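Long-range contacts in probable porin (Pseudomonas aeruginosa, PDB 4FSO), which probably serves as an outer-membrane porin of the OprD family, letting small solutes cross the membrane through a beta-barrel channel: residues L50-G55 / V65-M70; G59-G64 / G108-S113; L372-R377 / L397-N402. All blocks are in the same frame, centred on the assembly; numbering follows the deposited sequence.

Contact 1: residues L50-G55 / V65-M70; sequences LDLRSG and VDTLAM
Leu52 and Thr67 sit opposite each other as a hydrogen-bonded antiparallel pair, and the Thr67 side chain works into their join. A chi1 of 36° sets OG1 between its own backbone N and carbonyl carbon, which brings it beside Leu52 CB. From there Thr67 OG1 gives a weak hydrogen bond to Leu52 O at 3.3 Å, while Thr67 N reaches the same oxygen at 2.9 Å in the carbonyl plane. At the next hydrogen-bonded pair, Leu50 N meets Ala69 O almost in line with the carbonyl, and the return bond runs from Ala69 N to Leu50 O. Beside these bonds the CB methylene of Leu50 lies 3.7 Å from the methyl, CB, of Ala69. This is the close-fitting side, and a bound detergent also touches Ala69, consistent with a membrane-facing surface. The two segments belong to a beta hairpin in the wall of the porin barrel, running antiparallel with side chains alternating between its two faces. The opposite face, probably toward the channel, is polar, and its loose part is the exposed Arg53; Asp66 beside it is buried. Their side chains slant across each other with guanidinium and carboxylate planes 47° apart. Arg53 NH1 stays 4.1 Å from Asp66 OD2, which lies well out of the guanidinium plane, so the charged ends attract without an N-H aimed at the oxygen, while Arg53 CB and CD pack on the carboxylate. The firm partner of Asp66 OD1 is Lys109, by a salt bridge. Ser54 N bonds Val65 O at 2.8 Å, beside the exposed Val65.

Contact 2: residues G59-G64 / G108-S113; sequences GALGFG and GKMRFS
Phe63 and Met110 lie side by side and point the same way from a non-hydrogen-bonded antiparallel pair. The Phe63 ring meets the thioether chain obliquely, with CE2 3.6 Å from Met110 CG. Leu61 slants across the far end of the same chain: its CG is anti to the backbone N (chi1 175°), which carries CD1 to within 3.6 Å of Met110 CE. Met110 is thus touched along its length, Phe63 at CG and Leu61 at CE, and a bound detergent touches it too, consistent with this face being on the membrane side of the barrel wall. Further along, Phe112 CD2 approaches Ala60 O at 3.4 Å.

The opposite face carries long basic chains beside glycines. Lys109 starts with CG between its backbone N and carbonyl carbon (chi1 53°), then extends over Gly64, its CE 3.9 Å from Gly64 C. Its NZ goes on to the carbonyl of Ser54 and the carboxylate of Asp66, and it makes a cation-pi contact with Tyr56. Arg111, bent at chi2 and chi3, folds back over Gly62, with NH2 3.8 Å from Gly62 CA. The Gly59 carbonyl oxygen lies at the edge of this guanidinium, in its plane. Between the strands Gly62 N bonds Arg111 O at 2.9 Å, and Gly64 and Lys109 pair in both directions. The chemistry therefore splits by face: apolar groups where detergent binds, and on the other face glycines that leave room for two cationic chains to lie along the backbone.

Contact 3: residues L372-R377 / L397-N402; sequences LSLRLR and LIASYN
Backbone hydrogen bonds join Ser373 to Ser400 and Arg375 to Ile398, in the antiparallel pairing of neighbouring strands in a porin barrel. Ser373 N meets Ser400 O at 2.8 Å, nearly straight on to the carbonyl. The Ser373 oxygen takes two donors in return: Ser400 N at 3.0 Å, in the carbonyl plane, and Ser400 OG through a weak bond. Alpha-carbon hydrogens add to the pairing, as where Ala399 CA approaches that oxygen.

Apolar contacts occupy the face of Leu374, Leu376, Leu397 and Ala399. Leu376 and Leu397 lie side by side, pointing the same way, and touch through methyl groups; Leu376 CG is anti to its backbone N (chi1 175°), which turns CD1 toward Leu397 CD2. Leu374 CD2 rests 3.8 Å from the Ala399 methyl. At the far end Tyr401 comes edge-on to the backbone of Leu372, its CD1 3.7 Å from Leu372 CA.

The charged groups are on the other face. Arg377 crosses Ile398 obliquely, CD 4.0 Å from Ile398 CD1, and that same methylene lies over one face of the Arg375 guanidinium, toward its rim. Glu359 bridges to both arginines, accepting NE of Arg377 and NH2 of Arg375. One carboxylate holding two neighbouring arginines probably steadies them and may offset the like charge of nearby Arg396. If this face lines the channel, as the alternation of the strands suggests, the arginines would fit the basic pore lining known from the OprD family.

All three contacts lie at the surface; none is a core contact, as is natural where a barrel wall has membrane on one side and a water-filled channel on the other. Contacts 1 and 2 share strand 62-72, which pairs with 41-53 along one edge and 101-112 along the other, and the Lys109 ammonium ties them together at Ser54 and Asp66. Contact 3 touches neither: strand 13-26 stands between its strand 392-404 and strand 41-53. Detergent probably marks the membrane face in contacts 1 and 2. The chemistry of the probable channel side varies: acids with an arginine in contact 1, a lysine and an arginine over glycines in contact 2, arginines sharing one glutamate in contact 3.

Contact 1: residues L50-G55 / V65-M70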
loop_
_atom_site.group_PDB
_atom_site.type_symbol
_atom_site.label_atom_id
_atom_site.label_comp_id
_atom_site.label_asym_id
_atom_site.label_seq_id
_atom_site.Cartn_x
_atom_site.Cartn_y
_atom_site.Cartn_z
ATOM N N LEU A 50 13.931 -4.747 -12.099
ATOM C CA LEU A 50 13.795 -5.824 -13.053
ATOM C C LEU A 50 12.767 -6.811 -12.519
ATOM O O LEU A 50 12.876 -7.302 -11.407
ATOM C CB LEU A 50 15.157 -6.482 -13.257
ATOM C CG LEU A 50 15.322 -7.420 -14.437
ATOM C CD1 LEU A 50 14.919 -8.809 -14.007
ATOM C CD2 LEU A 50 14.461 -6.918 -15.582
ATOM N N ASP A 51 11.751 -7.079 -13.315
ATOM C CA ASP A 51 10.678 -7.966 -12.907
ATOM C C ASP A 51 10.383 -8.942 -14.028
ATOM O O ASP A 51 9.900 -8.552 -15.095
ATOM C CB ASP A 51 9.411 -7.175 -12.607
ATOM C CG ASP A 51 8.166 -8.052 -12.638
ATOM O OD1 ASP A 51 7.859 -8.644 -11.580
ATOM O OD2 ASP A 51 7.513 -8.168 -13.719
ATOM N N LEU A 52 10.674 -10.212 -13.794
ATOM C CA LEU A 52 10.473 -11.221 -14.821
ATOM C C LEU A 52 9.599 -12.289 -14.276
ATOM O O LEU A 52 9.926 -12.919 -13.263
ATOM C CB LEU A 52 11.784 -11.884 -15.178
ATOM C CG LEU A 52 12.699 -11.323 -16.255
ATOM C CD1 LEU A 52 12.565 -9.826 -16.415
ATOM C CD2 LEU A 52 14.113 -11.726 -15.889
ATOM N N ARG A 53 8.485 -12.506 -14.950
ATOM C CA ARG A 53 7.634 -13.624 -14.597
ATOM C C ARG A 53 7.562 -14.544 -15.797
ATOM O O ARG A 53 7.085 -14.140 -16.851
ATOM C CB ARG A 53 6.247 -13.128 -14.249
ATOM C CG ARG A 53 6.231 -11.730 -13.682
ATOM C CD ARG A 53 6.900 -11.683 -12.322
ATOM N NE ARG A 53 6.416 -10.568 -11.525
ATOM C CZ ARG A 53 5.179 -10.479 -11.052
ATOM N NH1 ARG A 53 4.298 -11.436 -11.302
ATOM N NH2 ARG A 53 4.825 -9.433 -10.328
ATOM N N SER A 54 8.048 -15.774 -15.649
ATOM C CA SER A 54 7.968 -16.728 -16.756
ATOM C C SER A 54 6.533 -17.186 -16.986
ATOM O O SER A 54 5.628 -16.887 -16.210
ATOM C CB SER A 54 8.836 -17.951 -16.489
ATOM O OG SER A 54 8.274 -18.743 -15.443
ATOM N N GLY A 55 6.325 -17.905 -18.073
ATOM C CA GLY A 55 5.119 -18.686 -18.202
ATOM C C GLY A 55 5.240 -20.006 -17.438
ATOM O O GLY A 55 6.215 -20.281 -16.711
ATOM N N VAL A 65 9.186 -19.528 -13.310
ATOM C CA VAL A 65 10.072 -18.800 -12.423
ATOM C C VAL A 65 9.860 -17.298 -12.467
ATOM O O VAL A 65 9.506 -16.719 -13.500
ATOM C CB VAL A 65 11.571 -19.175 -12.645
ATOM C CG1 VAL A 65 12.061 -18.770 -14.055
ATOM C CG2 VAL A 65 12.444 -18.571 -11.539
ATOM N N ASP A 66 10.057 -16.689 -11.308
ATOM C CA ASP A 66 9.885 -15.264 -11.104
ATOM C C ASP A 66 11.141 -14.717 -10.484
ATOM O O ASP A 66 11.743 -15.328 -9.597
ATOM C CB ASP A 66 8.704 -15.003 -10.183
ATOM C CG ASP A 66 7.389 -15.119 -10.901
ATOM O OD1 ASP A 66 7.399 -15.500 -12.094
ATOM O OD2 ASP A 66 6.350 -14.827 -10.277
ATOM N N THR A 67 11.551 -13.559 -10.964
ATOM C CA THR A 67 12.834 -13.043 -10.571
ATOM C C THR A 67 12.759 -11.552 -10.426
ATOM O O THR A 67 12.242 -10.844 -11.303
ATOM C CB THR A 67 13.861 -13.367 -11.623
ATOM O OG1 THR A 67 13.229 -13.275 -12.900
ATOM C CG2 THR A 67 14.374 -14.784 -11.436
ATOM N N LEU A 68 13.274 -11.075 -9.304
ATOM C CA LEU A 68 13.379 -9.649 -9.094
ATOM C C LEU A 68 14.823 -9.221 -8.928
ATOM O O LEU A 68 15.614 -9.866 -8.234
ATOM C CB LEU A 68 12.548 -9.234 -7.895
ATOM C CG LEU A 68 11.066 -9.374 -8.193
ATOM C CD1 LEU A 68 10.384 -10.148 -7.066
ATOM C CD2 LEU A 68 10.444 -7.994 -8.408
ATOM N N ALA A 69 15.169 -8.132 -9.591
ATOM C CA ALA A 69 16.497 -7.579 -9.466
ATOM C C ALA A 69 16.334 -6.083 -9.343
ATOM O O ALA A 69 15.559 -5.479 -10.098
ATOM C CB ALA A 69 17.325 -7.923 -10.685
ATOM N N MET A 70 17.034 -5.483 -8.380
ATOM C CA MET A 70 16.947 -4.040 -8.203
ATOM C C MET A 70 18.311 -3.423 -7.996
ATOM O O MET A 70 19.228 -4.058 -7.468
ATOM C CB MET A 70 16.025 -3.687 -7.042
ATOM C CG MET A 70 14.678 -4.346 -7.139
ATOM S SD MET A 70 13.937 -4.612 -5.536
ATOM C CE MET A 70 12.579 -5.693 -5.988
#

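Contact 2: residues G59-G64 / G108-S113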
loop_
_atom_site.group_PDB
_atom_site.type_symbol
_atom_site.label_atom_id
_atom_site.label_comp_id
_atom_site.label_asym_id
_atom_site.label_seq_id
_atom_site.Cartn_x
_atom_site.Cartn_y
_atom_site.Cartn_z
ATOM N N GLY A 59 1.778 -29.085 -19.665
ATOM C CA GLY A 59 1.412 -30.223 -18.845
ATOM C C GLY A 59 0.461 -29.779 -17.748
ATOM O O GLY A 59 0.274 -28.578 -17.516
ATOM N N ALA A 60 -0.137 -30.750 -17.070
ATOM C CA ALA A 60 -1.226 -30.462 -16.153
ATOM C C ALA A 60 -0.721 -29.631 -14.981
ATOM O O ALA A 60 -1.336 -28.630 -14.584
ATOM C CB ALA A 60 -1.867 -31.761 -15.682
ATOM N N LEU A 61 0.414 -30.052 -14.438
ATOM C CA LEU A 61 1.119 -29.289 -13.421
ATOM C C LEU A 61 2.217 -28.510 -14.139
ATOM O O LEU A 61 3.077 -29.098 -14.786
ATOM C CB LEU A 61 1.710 -30.229 -12.366
ATOM C CG LEU A 61 2.586 -29.646 -11.259
ATOM C CD1 LEU A 61 1.775 -28.687 -10.414
ATOM C CD2 LEU A 61 3.209 -30.748 -10.402
ATOM N N GLY A 62 2.159 -27.188 -14.053
ATOM C CA GLY A 62 3.131 -26.355 -14.723
ATOM C C GLY A 62 4.148 -25.771 -13.768
ATOM O O GLY A 62 3.914 -25.662 -12.556
ATOM N N PHE A 63 5.293 -25.398 -14.321
ATOM C CA PHE A 63 6.346 -24.813 -13.516
ATOM C C PHE A 63 6.839 -23.584 -14.212
ATOM O O PHE A 63 6.727 -23.462 -15.426
ATOM C CB PHE A 63 7.501 -25.799 -13.322
ATOM C CG PHE A 63 7.135 -27.004 -12.513
ATOM C CD1 PHE A 63 6.598 -28.133 -13.118
ATOM C CD2 PHE A 63 7.310 -27.004 -11.140
ATOM C CE1 PHE A 63 6.243 -29.245 -12.362
ATOM C CE2 PHE A 63 6.958 -28.110 -10.377
ATOM C CZ PHE A 63 6.425 -29.233 -10.993
ATOM N N GLY A 64 7.379 -22.664 -13.435
ATOM C CA GLY A 64 7.911 -21.446 -13.995
ATOM C C GLY A 64 8.725 -20.722 -12.949
ATOM O O GLY A 64 8.926 -21.229 -11.830
ATOM N N GLY A 108 10.208 -19.659 -7.258
ATOM C CA GLY A 108 9.652 -20.719 -8.070
ATOM C C GLY A 108 8.137 -20.747 -7.920
ATOM O O GLY A 108 7.611 -20.435 -6.857
ATOM N N LYS A 109 7.439 -21.117 -8.988
ATOM C CA LYS A 109 5.994 -21.232 -8.938
ATOM C C LYS A 109 5.514 -22.536 -9.560
ATOM O O LYS A 109 6.134 -23.041 -10.492
ATOM C CB LYS A 109 5.326 -20.034 -9.625
ATOM C CG LYS A 109 5.796 -19.773 -11.032
ATOM C CD LYS A 109 5.315 -18.434 -11.570
ATOM C CE LYS A 109 5.597 -18.328 -13.081
ATOM N NZ LYS A 109 5.600 -16.929 -13.599
ATOM N N MET A 110 4.431 -23.093 -9.014
ATOM C CA MET A 110 3.705 -24.177 -9.672
ATOM C C MET A 110 2.266 -23.772 -9.878
ATOM O O MET A 110 1.768 -22.844 -9.240
ATOM C CB MET A 110 3.697 -25.449 -8.850
ATOM C CG MET A 110 5.026 -25.900 -8.348
ATOM S SD MET A 110 4.685 -26.786 -6.824
ATOM C CE MET A 110 3.184 -27.596 -7.331
ATOM N N ARG A 111 1.587 -24.508 -10.743
ATOM C CA ARG A 111 0.204 -24.225 -11.066
ATOM C C ARG A 111 -0.477 -25.523 -11.496
ATOM O O ARG A 111 0.101 -26.345 -12.209
ATOM C CB ARG A 111 0.155 -23.156 -12.159
ATOM C CG ARG A 111 -1.173 -22.909 -12.832
ATOM C CD ARG A 111 -0.956 -22.786 -14.346
ATOM N NE ARG A 111 -0.560 -24.057 -14.963
ATOM C CZ ARG A 111 -0.310 -24.221 -16.262
ATOM N NH1 ARG A 111 -0.397 -23.186 -17.091
ATOM N NH2 ARG A 111 0.044 -25.416 -16.736
ATOM N N PHE A 112 -1.686 -25.722 -10.997
ATOM C CA PHE A 112 -2.583 -26.746 -11.489
ATOM C C PHE A 112 -3.991 -26.190 -11.395
ATOM O O PHE A 112 -4.333 -25.515 -10.417
ATOM C CB PHE A 112 -2.495 -28.024 -10.665
ATOM C CG PHE A 112 -3.532 -29.036 -11.046
ATOM C CD1 PHE A 112 -4.748 -29.086 -10.387
ATOM C CD2 PHE A 112 -3.310 -29.910 -12.092
ATOM C CE1 PHE A 112 -5.720 -29.999 -10.756
ATOM C CE2 PHE A 112 -4.277 -30.833 -12.460
ATOM C CZ PHE A 112 -5.485 -30.874 -11.790
ATOM N N SER A 113 -4.805 -26.480 -12.402
ATOM C CA SER A 113 -6.167 -25.951 -12.484
ATOM C C SER A 113 -6.213 -24.434 -12.234
ATOM O O SER A 113 -5.626 -23.663 -12.987
ATOM C CB SER A 113 -7.099 -26.707 -11.531
ATOM O OG SER A 113 -8.434 -26.709 -12.010
#

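Contact 3: residues L372-R377 / L397-N402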
loop_
_atom_site.group_PDB
_atom_site.type_symbol
_atom_site.label_atom_id
_atom_site.label_comp_id
_atom_site.label_asym_id
_atom_site.label_seq_id
_atom_site.Cartn_x
_atom_site.Cartn_y
_atom_site.Cartn_z
ATOM N N LEU A 372 6.704 7.742 -20.846
ATOM C CA LEU A 372 7.464 8.164 -19.680
ATOM C C LEU A 372 6.546 8.977 -18.773
ATOM O O LEU A 372 5.726 9.773 -19.237
ATOM C CB LEU A 372 8.674 8.996 -20.090
ATOM C CG LEU A 372 9.330 9.816 -18.972
ATOM C CD1 LEU A 372 9.916 8.928 -17.902
ATOM C CD2 LEU A 372 10.412 10.721 -19.527
ATOM N N SER A 373 6.668 8.763 -17.472
ATOM C CA SER A 373 5.747 9.385 -16.543
ATOM C C SER A 373 6.431 10.448 -15.674
ATOM O O SER A 373 7.488 10.206 -15.073
ATOM C CB SER A 373 5.080 8.321 -15.687
ATOM O OG SER A 373 3.961 8.869 -15.022
ATOM N N LEU A 374 5.822 11.632 -15.639
ATOM C CA LEU A 374 6.272 12.709 -14.769
ATOM C C LEU A 374 5.263 12.885 -13.671
ATOM O O LEU A 374 4.069 13.087 -13.917
ATOM C CB LEU A 374 6.402 14.011 -15.534
ATOM C CG LEU A 374 7.411 13.868 -16.660
ATOM C CD1 LEU A 374 7.634 15.205 -17.335
ATOM C CD2 LEU A 374 8.712 13.296 -16.100
ATOM N N ARG A 375 5.742 12.812 -12.444
ATOM C CA ARG A 375 4.834 12.867 -11.329
ATOM C C ARG A 375 5.312 13.825 -10.257
ATOM O O ARG A 375 6.453 13.734 -9.786
ATOM C CB ARG A 375 4.680 11.473 -10.744
ATOM C CG ARG A 375 3.321 11.205 -10.162
ATOM C CD ARG A 375 3.392 10.009 -9.261
ATOM N NE ARG A 375 2.161 9.843 -8.503
ATOM C CZ ARG A 375 2.046 9.062 -7.441
ATOM N NH1 ARG A 375 3.094 8.381 -6.998
ATOM N NH2 ARG A 375 0.884 8.963 -6.824
ATOM N N LEU A 376 4.426 14.730 -9.864
ATOM C CA LEU A 376 4.736 15.675 -8.806
ATOM C C LEU A 376 3.865 15.469 -7.576
ATOM O O LEU A 376 2.648 15.548 -7.672
ATOM C CB LEU A 376 4.559 17.095 -9.327
ATOM C CG LEU A 376 4.731 18.190 -8.289
ATOM C CD1 LEU A 376 6.016 17.969 -7.554
ATOM C CD2 LEU A 376 4.724 19.552 -8.960
ATOM N N ARG A 377 4.488 15.227 -6.421
ATOM C CA ARG A 377 3.737 14.977 -5.175
ATOM C C ARG A 377 4.081 15.917 -4.006
ATOM O O ARG A 377 5.187 15.884 -3.464
ATOM C CB ARG A 377 3.918 13.532 -4.712
ATOM C CG ARG A 377 3.648 12.518 -5.789
ATOM C CD ARG A 377 3.748 11.130 -5.223
ATOM N NE ARG A 377 2.690 10.874 -4.250
ATOM C CZ ARG A 377 2.819 10.062 -3.208
ATOM N NH1 ARG A 377 3.971 9.437 -3.000
ATOM N NH2 ARG A 377 1.805 9.888 -2.372
ATOM N N LEU A 397 9.420 14.572 -6.739
ATOM C CA LEU A 397 9.382 14.610 -8.196
ATOM C C LEU A 397 9.750 13.234 -8.710
ATOM O O LEU A 397 10.822 12.718 -8.394
ATOM C CB LEU A 397 10.400 15.608 -8.714
ATOM C CG LEU A 397 10.061 17.055 -8.404
ATOM C CD1 LEU A 397 11.263 17.946 -8.673
ATOM C CD2 LEU A 397 8.893 17.456 -9.269
ATOM N N ILE A 398 8.877 12.617 -9.490
ATOM C CA ILE A 398 9.219 11.282 -9.968
ATOM C C ILE A 398 9.110 11.097 -11.481
ATOM O O ILE A 398 8.048 11.306 -12.082
ATOM C CB ILE A 398 8.396 10.175 -9.256
ATOM C CG1 ILE A 398 8.413 10.366 -7.736
ATOM C CG2 ILE A 398 8.918 8.793 -9.646
ATOM C CD1 ILE A 398 7.186 11.078 -7.188
ATOM N N ALA A 399 10.224 10.700 -12.081
ATOM C CA ALA A 399 10.227 10.311 -13.489
ATOM C C ALA A 399 10.453 8.801 -13.608
ATOM O O ALA A 399 11.394 8.229 -13.046
ATOM C CB ALA A 399 11.273 11.106 -14.299
ATOM N N SER A 400 9.571 8.156 -14.347
ATOM C CA SER A 400 9.514 6.715 -14.343
ATOM C C SER A 400 9.244 6.223 -15.746
ATOM O O SER A 400 8.428 6.795 -16.469
ATOM C CB SER A 400 8.398 6.279 -13.402
ATOM O OG SER A 400 7.493 7.359 -13.188
ATOM N N TYR A 401 9.931 5.161 -16.138
ATOM C CA TYR A 401 9.701 4.582 -17.449
ATOM C C TYR A 401 9.689 3.071 -17.337
ATOM O O TYR A 401 10.612 2.478 -16.773
ATOM C CB TYR A 401 10.780 5.038 -18.427
ATOM C CG TYR A 401 10.520 4.647 -19.866
ATOM C CD1 TYR A 401 9.569 5.321 -20.618
ATOM C CD2 TYR A 401 11.235 3.614 -20.479
ATOM C CE1 TYR A 401 9.321 4.984 -21.931
ATOM C CE2 TYR A 401 10.993 3.266 -21.803
ATOM C CZ TYR A 401 10.031 3.961 -22.528
ATOM O OH TYR A 401 9.762 3.643 -23.847
ATOM N N ASN A 402 8.624 2.461 -17.854
ATOM C CA ASN A 402 8.533 1.003 -17.955
ATOM C C ASN A 402 8.760 0.490 -19.363
ATOM O O ASN A 402 7.963 0.750 -20.260
ATOM C CB ASN A 402 7.186 0.490 -17.463
ATOM C CG ASN A 402 7.204 0.162 -16.000
ATOM O OD1 ASN A 402 7.868 -0.787 -15.575
ATOM N ND2 ASN A 402 6.476 0.944 -15.208
#